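Local coordinates for protein carbon monoxide dehydrogenase (Thermococcus sp. AM4, PDB 6T7J) that probably catalyses the oxidation of carbon monoxide to carbon dioxide with ferredoxin as electron acceptor, and here carries a nickel-free, broken cluster C, at residues K291-K296 with N395-P400; E335-D340 with Y355-I360; E412-F417 with M492-V497; G444-V449 with R472-V477. All blocks are in the same frame, centred on the assembly; numbering follows the deposited sequence.

Interactions 1 and 2 form one patch of the chain, and interactions 3 and 4 a second. The centres within each pair lie about 15 Å apart. Interaction 2 is nested in the loop closed by interaction 1, and the two touch: Arg399 NH1 forms a salt bridge with Glu335 OE1 at 2.9 Å. Interaction 4 is nested in the loop closed by interaction 3, with nearest atoms about 6 Å apart. Interactions 2 and 4 each pair two neighbouring strands of a different six-stranded parallel sheet, on opposite sides of the chain's centre. The broken cluster lies about 11 Å from the side chain of Val339 in interaction 2 and from that of Ile448 in interaction 4.

Interaction 1 (K291-K296 with N395-P400); sequences KKYGAK and NYPNRP
Ala295 and Tyr396 make the central contact, a CH-pi interaction. The methyl CB of Ala295 sits over one face of the Tyr396 ring, 3.7 Å from the ring centroid and 21° off the ring normal. It is displaced toward the rim, and its nearest ring atom is CE2 of Tyr396 at 3.5 Å. Tyr396 has CG opposite its backbone N (chi1 179°), which extends the ring across to Ala295.

The second apolar contact is looser. Pro397 CG meets the edge of the Tyr293 ring at CD1, 3.9 Å away.

Two carbonyls also approach the Tyr396 ring. Tyr293 O lies at its edge, 3.8 Å from CD2 of Tyr396. Gly294 O comes obliquely to CE2 of Tyr396 at 3.6 Å. No hydrogen bond joins the two segments.

Each segment has hydrogen bonds of its own. Gly294, at positive phi, is the C-prime residue of a Schellman motif that closes the helix, and its N bonds to Lys291 O. On the other side Asn398 ND2 donates to Asn395 OD1 at 2.9 Å and links the last residue of the 3-10 segment 396-398 back to the residue just before it. An alanine in place of Tyr396 would remove the ring and is likely to open a gap beside the Ala295 methyl.

The contact joins the end of helix 284-292 to the turn after helix 381-395. Tyr293 packs edge-to-face on Phe289 and also touches Ile393 and Glu394. Ala295 and Tyr396 both rest on Val262 of strand 261-268. Asn395 ND2 bonds to the backbone O of His356 and of Glu335.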
loop_
_atom_site.group_PDB
_atom_site.type_symbol
_atom_site.label_atom_id
_atom_site.label_comp_id
_atom_site.label_asym_id
_atom_site.label_seq_id
_atom_site.Cartn_x
_atom_site.Cartn_y
_atom_site.Cartn_z
ATOM N N LYS A 291 26.756 -4.699 -38.448
ATOM C CA LYS A 291 27.213 -5.092 -39.770
ATOM C C LYS A 291 28.204 -6.262 -39.677
ATOM O O LYS A 291 28.106 -7.220 -40.438
ATOM C CB LYS A 291 27.812 -3.902 -40.514
ATOM C CG LYS A 291 26.828 -2.747 -40.676
ATOM C CD LYS A 291 27.122 -1.918 -41.905
ATOM C CE LYS A 291 28.136 -0.843 -41.616
ATOM N NZ LYS A 291 29.193 -0.864 -42.664
ATOM N N LYS A 292 29.117 -6.200 -38.704
ATOM C CA LYS A 292 30.024 -7.333 -38.492
ATOM C C LYS A 292 29.258 -8.612 -38.192
ATOM O O LYS A 292 29.718 -9.704 -38.550
ATOM C CB LYS A 292 31.001 -7.027 -37.354
ATOM C CG LYS A 292 32.246 -6.274 -37.788
ATOM C CD LYS A 292 33.072 -5.842 -36.587
ATOM C CE LYS A 292 33.994 -4.687 -36.941
ATOM N NZ LYS A 292 33.242 -3.530 -37.505
ATOM N N TYR A 293 28.097 -8.511 -37.552
ATOM C CA TYR A 293 27.305 -9.696 -37.244
ATOM C C TYR A 293 26.307 -10.060 -38.341
ATOM O O TYR A 293 25.481 -10.956 -38.136
ATOM C CB TYR A 293 26.584 -9.520 -35.906
ATOM C CG TYR A 293 27.403 -10.041 -34.752
ATOM C CD1 TYR A 293 27.375 -11.386 -34.409
ATOM C CD2 TYR A 293 28.232 -9.198 -34.030
ATOM C CE1 TYR A 293 28.137 -11.872 -33.365
ATOM C CE2 TYR A 293 28.997 -9.673 -32.984
ATOM C CZ TYR A 293 28.947 -11.010 -32.657
ATOM O OH TYR A 293 29.709 -11.485 -31.615
ATOM N N GLY A 294 26.367 -9.401 -39.492
ATOM C CA GLY A 294 25.558 -9.778 -40.632
ATOM C C GLY A 294 24.262 -9.021 -40.822
ATOM O O GLY A 294 23.401 -9.495 -41.570
ATOM N N ALA A 295 24.094 -7.868 -40.181
ATOM C CA ALA A 295 22.889 -7.065 -40.320
ATOM C C ALA A 295 23.226 -5.728 -40.966
ATOM O O ALA A 295 24.387 -5.317 -41.030
ATOM C CB ALA A 295 22.210 -6.833 -38.963
ATOM N N LYS A 296 22.188 -5.046 -41.455
ATOM C CA LYS A 296 22.379 -3.717 -42.022
ATOM C C LYS A 296 22.630 -2.665 -40.950
ATOM O O LYS A 296 23.241 -1.632 -41.244
ATOM C CB LYS A 296 21.163 -3.327 -42.864
ATOM C CG LYS A 296 20.912 -4.245 -44.047
ATOM C CD LYS A 296 19.974 -3.611 -45.061
ATOM C CE LYS A 296 19.745 -4.537 -46.246
ATOM N NZ LYS A 296 19.081 -3.844 -47.383
ATOM N N ASN A 395 22.867 -11.757 -30.518
ATOM C CA ASN A 395 21.762 -12.691 -30.689
ATOM C C ASN A 395 21.146 -12.626 -32.081
ATOM O O ASN A 395 20.434 -13.559 -32.469
ATOM C CB ASN A 395 20.676 -12.436 -29.643
ATOM C CG ASN A 395 19.695 -13.588 -29.534
ATOM O OD1 ASN A 395 20.061 -14.750 -29.721
ATOM N ND2 ASN A 395 18.441 -13.272 -29.236
ATOM N N TYR A 396 21.382 -11.540 -32.819
ATOM C CA TYR A 396 20.844 -11.428 -34.179
ATOM C C TYR A 396 21.020 -12.671 -35.055
ATOM O O TYR A 396 20.055 -13.033 -35.750
ATOM C CB TYR A 396 21.448 -10.208 -34.889
ATOM C CG TYR A 396 20.963 -10.031 -36.316
ATOM C CD1 TYR A 396 19.709 -9.495 -36.583
ATOM C CD2 TYR A 396 21.761 -10.398 -37.396
ATOM C CE1 TYR A 396 19.261 -9.329 -37.883
ATOM C CE2 TYR A 396 21.320 -10.237 -38.701
ATOM C CZ TYR A 396 20.070 -9.700 -38.937
ATOM O OH TYR A 396 19.625 -9.534 -40.229
ATOM N N PRO A 397 22.174 -13.349 -35.096
ATOM C CA PRO A 397 22.282 -14.543 -35.959
ATOM C C PRO A 397 21.320 -15.666 -35.605
ATOM O O PRO A 397 21.129 -16.573 -36.425
ATOM C CB PRO A 397 23.740 -14.985 -35.768
ATOM C CG PRO A 397 24.456 -13.749 -35.389
ATOM C CD PRO A 397 23.490 -12.964 -34.550
ATOM N N ASN A 398 20.709 -15.643 -34.423
ATOM C CA ASN A 398 19.825 -16.715 -33.987
ATOM C C ASN A 398 18.372 -16.489 -34.382
ATOM O O ASN A 398 17.510 -17.277 -33.982
ATOM C CB ASN A 398 19.923 -16.892 -32.471
ATOM C CG ASN A 398 21.297 -17.341 -32.028
ATOM O OD1 ASN A 398 21.900 -18.225 -32.639
ATOM N ND2 ASN A 398 21.805 -16.732 -30.961
ATOM N N ARG A 399 18.083 -15.447 -35.146
ATOM C CA ARG A 399 16.703 -15.152 -35.518
ATOM C C ARG A 399 16.163 -16.227 -36.450
ATOM O O ARG A 399 16.676 -16.379 -37.567
ATOM C CB ARG A 399 16.606 -13.785 -36.188
ATOM C CG ARG A 399 15.256 -13.529 -36.836
ATOM C CD ARG A 399 15.293 -12.310 -37.735
ATOM N NE ARG A 399 15.601 -11.094 -36.990
ATOM C CZ ARG A 399 15.314 -9.868 -37.411
ATOM N NH1 ARG A 399 15.632 -8.819 -36.666
ATOM N NH2 ARG A 399 14.708 -9.691 -38.578
ATOM N N PRO A 400 15.141 -16.986 -36.049
ATOM C CA PRO A 400 14.552 -17.968 -36.968
ATOM C C PRO A 400 13.825 -17.284 -38.112
ATOM O O PRO A 400 12.625 -17.006 -38.015
ATOM C CB PRO A 400 13.588 -18.755 -36.073
ATOM C CG PRO A 400 13.215 -17.788 -34.994
ATOM C CD PRO A 400 14.427 -16.929 -34.760
#

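Interaction 2 (E335-D340 with Y355-I360); sequences EAIIVD and YHTKVI
Glu335 bends at its second torsion (chi2 68°), and His356 holds its ring between its own backbone N and carbonyl carbon (chi1 67°). These turns bring His356 NE2 to Glu335 OE2 in a nearly straight 3.0 Å hydrogen bond. The oxygen lies in the ring plane but is met on its anti side, with carboxylate and ring 55° apart.

Beyond this pair the strands run parallel. Lys358 N bonds to Glu335 O at 3.2 Å. Ile337 N, Ile360 N and Val339 N then bond to Lys358 O, Ile337 O and Ile360 O. On one face Ile360 CD1 touches Ile338 CD1 at 3.6 Å and Ala336 CB at 3.7 Å, where Ala336 and Ile338 pack on helix 381-395. On the other, Ile337 CG2 and Val359 CG2 lie side by side at 3.7 Å, and Val359 packs on helix 347-352. Strand 336-339, helix 347-352 and strand 358-361 form a beta-alpha-beta unit.

Glu335 OE1 takes Asn263 N and the Arg399 salt bridge. An alanine in place of Glu335 would probably leave Arg399 without its carboxylate mate and His356 NE2 without its acceptor. With donors at both oxygens, the buried carboxylate is probably ionised.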
loop_
_atom_site.group_PDB
_atom_site.type_symbol
_atom_site.label_atom_id
_atom_site.label_comp_id
_atom_site.label_asym_id
_atom_site.label_seq_id
_atom_site.Cartn_x
_atom_site.Cartn_y
_atom_site.Cartn_z
ATOM N N GLU A 335 15.349 -9.340 -31.311
ATOM C CA GLU A 335 16.554 -9.908 -30.718
ATOM C C GLU A 335 16.550 -9.749 -29.205
ATOM O O GLU A 335 16.998 -10.644 -28.479
ATOM C CB GLU A 335 17.792 -9.248 -31.319
ATOM C CG GLU A 335 18.274 -9.908 -32.584
ATOM C CD GLU A 335 17.319 -9.726 -33.748
ATOM O OE1 GLU A 335 17.093 -8.565 -34.156
ATOM O OE2 GLU A 335 16.797 -10.743 -34.255
ATOM N N ALA A 336 16.048 -8.620 -28.711
ATOM C CA ALA A 336 16.020 -8.371 -27.279
ATOM C C ALA A 336 14.937 -7.351 -26.962
ATOM O O ALA A 336 14.729 -6.393 -27.719
ATOM C CB ALA A 336 17.380 -7.874 -26.773
ATOM N N ILE A 337 14.252 -7.571 -25.843
ATOM C CA ILE A 337 13.333 -6.592 -25.272
ATOM C C ILE A 337 13.869 -6.208 -23.897
ATOM O O ILE A 337 14.080 -7.074 -23.038
ATOM C CB ILE A 337 11.888 -7.116 -25.197
ATOM C CG1 ILE A 337 10.979 -6.089 -24.519
ATOM C CG2 ILE A 337 11.817 -8.469 -24.493
ATOM C CD1 ILE A 337 9.512 -6.242 -24.876
ATOM N N ILE A 338 14.106 -4.914 -23.703
ATOM C CA ILE A 338 14.740 -4.373 -22.507
ATOM C C ILE A 338 13.660 -3.700 -21.678
ATOM O O ILE A 338 13.041 -2.729 -22.130
ATOM C CB ILE A 338 15.853 -3.374 -22.861
ATOM C CG1 ILE A 338 16.636 -3.846 -24.088
ATOM C CG2 ILE A 338 16.772 -3.143 -21.668
ATOM C CD1 ILE A 338 17.283 -5.195 -23.916
ATOM N N VAL A 339 13.436 -4.202 -20.463
ATOM C CA VAL A 339 12.345 -3.728 -19.623
ATOM C C VAL A 339 12.898 -3.218 -18.299
ATOM O O VAL A 339 13.951 -3.659 -17.829
ATOM C CB VAL A 339 11.289 -4.832 -19.392
ATOM C CG1 VAL A 339 10.743 -5.322 -20.724
ATOM C CG2 VAL A 339 11.883 -5.986 -18.601
ATOM N N ASP A 340 12.180 -2.260 -17.706
ATOM C CA ASP A 340 12.495 -1.805 -16.356
ATOM C C ASP A 340 11.383 -2.214 -15.393
ATOM O O ASP A 340 11.541 -3.189 -14.653
ATOM C CB ASP A 340 12.739 -0.290 -16.317
ATOM C CG ASP A 340 11.729 0.499 -17.132
ATOM O OD1 ASP A 340 10.622 -0.017 -17.384
ATOM O OD2 ASP A 340 12.043 1.650 -17.507
ATOM N N TYR A 355 11.249 -18.458 -28.970
ATOM C CA TYR A 355 12.074 -17.871 -30.018
ATOM C C TYR A 355 13.498 -17.763 -29.477
ATOM O O TYR A 355 13.883 -18.423 -28.504
ATOM C CB TYR A 355 11.529 -16.507 -30.461
ATOM C CG TYR A 355 10.113 -16.530 -30.986
ATOM C CD1 TYR A 355 9.028 -16.459 -30.121
ATOM C CD2 TYR A 355 9.860 -16.608 -32.351
ATOM C CE1 TYR A 355 7.731 -16.475 -30.601
ATOM C CE2 TYR A 355 8.568 -16.625 -32.839
ATOM C CZ TYR A 355 7.508 -16.559 -31.961
ATOM O OH TYR A 355 6.221 -16.575 -32.443
ATOM N N HIS A 356 14.301 -16.916 -30.114
ATOM C CA HIS A 356 15.620 -16.555 -29.618
ATOM C C HIS A 356 15.591 -15.330 -28.715
ATOM O O HIS A 356 16.600 -15.037 -28.064
ATOM C CB HIS A 356 16.570 -16.289 -30.791
ATOM C CG HIS A 356 16.214 -15.073 -31.592
ATOM N ND1 HIS A 356 14.911 -14.702 -31.844
ATOM C CD2 HIS A 356 16.992 -14.144 -32.197
ATOM C CE1 HIS A 356 14.900 -13.598 -32.569
ATOM N NE2 HIS A 356 16.151 -13.239 -32.796
ATOM N N THR A 357 14.457 -14.633 -28.655
ATOM C CA THR A 357 14.371 -13.331 -28.005
ATOM C C THR A 357 14.828 -13.393 -26.554
ATOM O O THR A 357 14.471 -14.309 -25.809
ATOM C CB THR A 357 12.931 -12.817 -28.072
ATOM O OG1 THR A 357 12.536 -12.679 -29.444
ATOM C CG2 THR A 357 12.800 -11.475 -27.365
ATOM N N LYS A 358 15.621 -12.400 -26.157
ATOM C CA LYS A 358 16.090 -12.264 -24.785
ATOM C C LYS A 358 15.317 -11.153 -24.078
ATOM O O LYS A 358 15.263 -10.016 -24.562
ATOM C CB LYS A 358 17.590 -11.972 -24.747
ATOM C CG LYS A 358 18.451 -13.125 -25.234
ATOM C CD LYS A 358 19.673 -12.624 -25.983
ATOM C CE LYS A 358 20.686 -13.739 -26.190
ATOM N NZ LYS A 358 21.234 -14.242 -24.899
ATOM N N VAL A 359 14.722 -11.498 -22.939
ATOM C CA VAL A 359 14.021 -10.542 -22.088
ATOM C C VAL A 359 15.019 -10.053 -21.038
ATOM O O VAL A 359 15.355 -10.783 -20.108
ATOM C CB VAL A 359 12.792 -11.181 -21.427
ATOM C CG1 VAL A 359 12.206 -10.258 -20.360
ATOM C CG2 VAL A 359 11.743 -11.536 -22.475
ATOM N N ILE A 360 15.499 -8.820 -21.197
ATOM C CA ILE A 360 16.505 -8.259 -20.298
ATOM C C ILE A 360 15.795 -7.366 -19.288
ATOM O O ILE A 360 15.258 -6.311 -19.644
ATOM C CB ILE A 360 17.585 -7.480 -21.064
ATOM C CG1 ILE A 360 18.501 -8.430 -21.833
ATOM C CG2 ILE A 360 18.420 -6.647 -20.109
ATOM C CD1 ILE A 360 18.119 -8.620 -23.277
#

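Interaction 3 (E412-F417 with M492-V497); sequences EAIAGF and MSPKAV
Ile414 and Pro494 slant across each other, with CD1 of Ile414 at 3.7 Å from CG of Pro494. Ile414 carries CG1 beside its backbone N (chi1 -60°), and the chain then runs on to the proline ring. Glu412 reaches the same ring from another direction. Its extended chain stands at about a right angle to Pro494, and OE1 of Glu412 comes within 3.9 Å of CD of Pro494. That oxygen has its main partner outside the two segments, in a salt bridge to Lys249. Its meeting with the proline is packing only.

The methyl of Ala413 faces the first carbon of Met492, CB to CB at 4.0 Å. From there the Met492 chain leads off, extended beyond CG, among Trp482, Ala486, Cys516 and His518. CB of Ser493 lies 3.3 Å from O of Glu412. The Ser493 hydroxyl bonds to Gly490 O instead.

One backbone hydrogen bond ties the two segments together. Ile414 N donates to Met492 O at 2.7 Å in a nearly straight bond, although the donor stands 38° above the carbonyl plane. The same oxygen also receives a CA-H contact from Ala413, with CA at 3.5 Å from Met492 O.

Strand 411-415 pairs antiparallel with strand 248-252 through the backbones of Ala413 and Ala415. Ile414 instead meets the loop between helix 480-489 and helix 502-511. The contact therefore joins a two-stranded antiparallel sheet to the loop between the two helices that connect strands 474-478 and 516-518 of the second parallel sheet.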
loop_
_atom_site.group_PDB
_atom_site.type_symbol
_atom_site.label_atom_id
_atom_site.label_comp_id
_atom_site.label_asym_id
_atom_site.label_seq_id
_atom_site.Cartn_x
_atom_site.Cartn_y
_atom_site.Cartn_z
ATOM N N GLU A 412 2.464 7.083 -40.109
ATOM C CA GLU A 412 3.189 8.277 -39.704
ATOM C C GLU A 412 2.431 8.992 -38.594
ATOM O O GLU A 412 1.197 9.010 -38.578
ATOM C CB GLU A 412 3.402 9.223 -40.885
ATOM C CG GLU A 412 4.218 10.449 -40.524
ATOM C CD GLU A 412 4.732 11.179 -41.737
ATOM O OE1 GLU A 412 4.855 12.418 -41.678
ATOM O OE2 GLU A 412 5.009 10.512 -42.755
ATOM N N ALA A 413 3.180 9.577 -37.662
ATOM C CA ALA A 413 2.586 10.267 -36.530
ATOM C C ALA A 413 3.434 11.472 -36.165
ATOM O O ALA A 413 4.664 11.378 -36.101
ATOM C CB ALA A 413 2.452 9.330 -35.326
ATOM N N ILE A 414 2.771 12.599 -35.931
ATOM C CA ILE A 414 3.409 13.802 -35.418
ATOM C C ILE A 414 3.212 13.818 -33.909
ATOM O O ILE A 414 2.078 13.910 -33.423
ATOM C CB ILE A 414 2.831 15.069 -36.070
ATOM C CG1 ILE A 414 3.042 15.033 -37.584
ATOM C CG2 ILE A 414 3.456 16.316 -35.463
ATOM C CD1 ILE A 414 2.451 16.218 -38.309
ATOM N N ALA A 415 4.309 13.719 -33.171
ATOM C CA ALA A 415 4.282 13.683 -31.715
ATOM C C ALA A 415 5.104 14.839 -31.151
ATOM O O ALA A 415 5.629 15.678 -31.888
ATOM C CB ALA A 415 4.801 12.338 -31.196
ATOM N N GLY A 416 5.204 14.875 -29.826
ATOM C CA GLY A 416 6.022 15.868 -29.160
ATOM C C GLY A 416 5.315 17.148 -28.785
ATOM O O GLY A 416 5.939 18.215 -28.810
ATOM N N PHE A 417 4.034 17.083 -28.424
ATOM C CA PHE A 417 3.256 18.282 -28.117
ATOM C C PHE A 417 3.165 18.446 -26.602
ATOM O O PHE A 417 2.148 18.158 -25.972
ATOM C CB PHE A 417 1.874 18.210 -28.763
ATOM C CG PHE A 417 1.903 18.341 -30.257
ATOM C CD1 PHE A 417 2.175 19.561 -30.856
ATOM C CD2 PHE A 417 1.665 17.241 -31.065
ATOM C CE1 PHE A 417 2.207 19.682 -32.233
ATOM C CE2 PHE A 417 1.695 17.355 -32.442
ATOM C CZ PHE A 417 1.967 18.578 -33.026
ATOM N N MET A 492 -2.749 10.993 -35.895
ATOM C CA MET A 492 -1.700 11.970 -35.631
ATOM C C MET A 492 -0.843 12.234 -36.860
ATOM O O MET A 492 0.203 12.883 -36.748
ATOM C CB MET A 492 -0.828 11.514 -34.458
ATOM C CG MET A 492 -1.532 11.592 -33.114
ATOM S SD MET A 492 -0.629 10.790 -31.777
ATOM C CE MET A 492 -1.755 11.057 -30.410
ATOM N N SER A 493 -1.254 11.744 -38.025
ATOM C CA SER A 493 -0.565 12.025 -39.271
ATOM C C SER A 493 -1.026 13.367 -39.832
ATOM O O SER A 493 -2.092 13.869 -39.465
ATOM C CB SER A 493 -0.825 10.906 -40.277
ATOM O OG SER A 493 -2.211 10.754 -40.528
ATOM N N PRO A 494 -0.228 13.982 -40.713
ATOM C CA PRO A 494 -0.619 15.296 -41.253
ATOM C C PRO A 494 -1.968 15.303 -41.956
ATOM O O PRO A 494 -2.616 16.357 -42.009
ATOM C CB PRO A 494 0.524 15.624 -42.224
ATOM C CG PRO A 494 1.693 14.881 -41.683
ATOM C CD PRO A 494 1.135 13.603 -41.124
ATOM N N LYS A 495 -2.415 14.166 -42.492
ATOM C CA LYS A 495 -3.717 14.087 -43.143
ATOM C C LYS A 495 -4.859 13.829 -42.168
ATOM O O LYS A 495 -6.020 13.823 -42.593
ATOM C CB LYS A 495 -3.709 12.994 -44.220
ATOM C CG LYS A 495 -3.550 11.572 -43.687
ATOM C CD LYS A 495 -4.895 10.879 -43.474
ATOM C CE LYS A 495 -4.727 9.581 -42.693
ATOM N NZ LYS A 495 -5.882 9.300 -41.789
ATOM N N ALA A 496 -4.563 13.612 -40.882
ATOM C CA ALA A 496 -5.620 13.318 -39.916
ATOM C C ALA A 496 -6.641 14.443 -39.835
ATOM O O ALA A 496 -7.806 14.199 -39.502
ATOM C CB ALA A 496 -5.018 13.058 -38.536
ATOM N N VAL A 497 -6.232 15.670 -40.150
ATOM C CA VAL A 497 -7.124 16.825 -40.157
ATOM C C VAL A 497 -8.338 16.573 -41.057
ATOM O O VAL A 497 -9.404 17.161 -40.848
ATOM C CB VAL A 497 -6.345 18.087 -40.582
ATOM C CG1 VAL A 497 -7.266 19.266 -40.775
ATOM C CG2 VAL A 497 -5.292 18.427 -39.539
#

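Interaction 4 (G444-V449 with R472-V477); sequences GIVGIV and RDVLVV
Gly444 to Ile448 meet Val474 to Val477 through peptide groups, which are the flat groups of this contact. The carbonyl of Gly444 points at Leu475 N, 2.9 Å from O to N, but the bond is bent to 134° at the hydrogen. The methyl CG1 of Val474 also comes to this oxygen, at 3.4 Å from Gly444 O. At the other end Ile448 N lies in the carbonyl plane of Val477, 2.8 Å from its O. Between these, Val446 N bonds to Leu475 O, and Val477 N to Val446 O. CA of Gly447 adds a CA-H contact at 3.1 Å to Val477 O.

Ile445, Leu475 and Val477 occupy one face of the sheet. CG2 of Ile445 reaches CG1 of Val477 at 4.1 Å. Gly447 has no side chain on this face, and CG2 of Val477 lies close to its CA. Helix 525-538 covers Ile445 and Val477 here.

Val446, Val474 and Val476 occupy the other face. CG2 of Val446 meets CG1 of Val474 at 3.8 Å. A first torsion of -39° swings CG1 of Ile448 to the backbone N side, and CD1 of Ile448 reaches CG1 of Val476 at 3.6 Å. Helix 460-471 packs on Val446, Ile448 and Val476.

Strand 444-448, helix 460-471 and strand 474-478 form a beta-alpha-beta crossover. The six-stranded parallel sheet has strand order 3-2-1-4-5-6, as in a Rossmann-like fold. The strands end close to the cluster site: Gly450 and Cys451 follow the first, Cys481 the second, and all three line the pocket of the broken cluster.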
loop_
_atom_site.group_PDB
_atom_site.type_symbol
_atom_site.label_atom_id
_atom_site.label_comp_id
_atom_site.label_asym_id
_atom_site.label_seq_id
_atom_site.Cartn_x
_atom_site.Cartn_y
_atom_site.Cartn_z
ATOM N N GLY A 444 -14.306 22.239 -27.399
ATOM C CA GLY A 444 -13.605 22.016 -26.154
ATOM C C GLY A 444 -12.368 21.181 -26.384
ATOM O O GLY A 444 -11.967 20.932 -27.521
ATOM N N ILE A 445 -11.760 20.759 -25.280
ATOM C CA ILE A 445 -10.579 19.906 -25.301
ATOM C C ILE A 445 -10.871 18.674 -24.460
ATOM O O ILE A 445 -11.506 18.768 -23.406
ATOM C CB ILE A 445 -9.330 20.641 -24.771
ATOM C CG1 ILE A 445 -9.160 21.984 -25.483
ATOM C CG2 ILE A 445 -8.085 19.780 -24.941
ATOM C CD1 ILE A 445 -8.278 22.954 -24.744
ATOM N N VAL A 446 -10.423 17.515 -24.931
ATOM C CA VAL A 446 -10.598 16.271 -24.191
ATOM C C VAL A 446 -9.271 15.529 -24.147
ATOM O O VAL A 446 -8.639 15.309 -25.187
ATOM C CB VAL A 446 -11.699 15.381 -24.797
ATOM C CG1 VAL A 446 -11.702 14.016 -24.122
ATOM C CG2 VAL A 446 -13.054 16.049 -24.642
ATOM N N GLY A 447 -8.851 15.151 -22.942
ATOM C CA GLY A 447 -7.684 14.313 -22.767
ATOM C C GLY A 447 -8.045 12.844 -22.681
ATOM O O GLY A 447 -8.823 12.435 -21.815
ATOM N N ILE A 448 -7.491 12.044 -23.583
ATOM C CA ILE A 448 -7.710 10.605 -23.609
ATOM C C ILE A 448 -6.414 9.912 -23.203
ATOM O O ILE A 448 -5.337 10.199 -23.748
ATOM C CB ILE A 448 -8.204 10.128 -24.984
ATOM C CG1 ILE A 448 -9.188 11.145 -25.571
ATOM C CG2 ILE A 448 -8.892 8.788 -24.846
ATOM C CD1 ILE A 448 -9.753 10.745 -26.918
ATOM N N VAL A 449 -6.518 9.024 -22.221
ATOM C CA VAL A 449 -5.386 8.359 -21.599
ATOM C C VAL A 449 -5.780 6.912 -21.334
ATOM O O VAL A 449 -6.916 6.501 -21.585
ATOM C CB VAL A 449 -4.959 9.048 -20.285
ATOM C CG1 VAL A 449 -4.699 10.535 -20.505
ATOM C CG2 VAL A 449 -6.026 8.849 -19.216
ATOM N N ARG A 472 -16.762 16.414 -34.197
ATOM C CA ARG A 472 -17.635 17.422 -33.612
ATOM C C ARG A 472 -16.870 18.671 -33.185
ATOM O O ARG A 472 -17.350 19.421 -32.327
ATOM C CB ARG A 472 -18.403 16.840 -32.424
ATOM C CG ARG A 472 -19.108 15.530 -32.725
ATOM C CD ARG A 472 -20.502 15.483 -32.111
ATOM N NE ARG A 472 -20.777 14.209 -31.448
ATOM C CZ ARG A 472 -21.018 13.064 -32.081
ATOM N NH1 ARG A 472 -21.258 11.959 -31.388
ATOM N NH2 ARG A 472 -21.018 13.018 -33.407
ATOM N N ASP A 473 -15.684 18.895 -33.758
ATOM C CA ASP A 473 -14.861 20.072 -33.473
ATOM C C ASP A 473 -14.447 20.126 -32.001
ATOM O O ASP A 473 -14.621 21.138 -31.318
ATOM C CB ASP A 473 -15.577 21.360 -33.890
ATOM C CG ASP A 473 -15.278 21.755 -35.322
ATOM O OD1 ASP A 473 -14.235 21.320 -35.854
ATOM O OD2 ASP A 473 -16.086 22.501 -35.915
ATOM N N VAL A 474 -13.886 19.022 -31.514
ATOM C CA VAL A 474 -13.353 18.933 -30.158
ATOM C C VAL A 474 -11.882 18.552 -30.257
ATOM O O VAL A 474 -11.549 17.469 -30.756
ATOM C CB VAL A 474 -14.124 17.919 -29.299
ATOM C CG1 VAL A 474 -13.601 17.931 -27.871
ATOM C CG2 VAL A 474 -15.615 18.217 -29.329
ATOM N N LEU A 475 -11.008 19.441 -29.786
ATOM C CA LEU A 475 -9.575 19.176 -29.799
ATOM C C LEU A 475 -9.248 18.030 -28.851
ATOM O O LEU A 475 -9.533 18.100 -27.646
ATOM C CB LEU A 475 -8.802 20.436 -29.419
ATOM C CG LEU A 475 -7.283 20.310 -29.277
ATOM C CD1 LEU A 475 -6.649 19.809 -30.570
ATOM C CD2 LEU A 475 -6.681 21.643 -28.863
ATOM N N VAL A 476 -8.648 16.982 -29.400
ATOM C CA VAL A 476 -8.299 15.767 -28.680
ATOM C C VAL A 476 -6.817 15.819 -28.351
ATOM O O VAL A 476 -5.979 15.924 -29.258
ATOM C CB VAL A 476 -8.638 14.521 -29.514
ATOM C CG1 VAL A 476 -8.158 13.266 -28.843
ATOM C CG2 VAL A 476 -10.126 14.436 -29.747
ATOM N N VAL A 477 -6.472 15.760 -27.068
ATOM C CA VAL A 477 -5.100 15.527 -26.645
ATOM C C VAL A 477 -5.099 14.239 -25.839
ATOM O O VAL A 477 -6.150 13.746 -25.429
ATOM C CB VAL A 477 -4.516 16.692 -25.819
ATOM C CG1 VAL A 477 -4.774 18.020 -26.511
ATOM C CG2 VAL A 477 -5.093 16.690 -24.416
#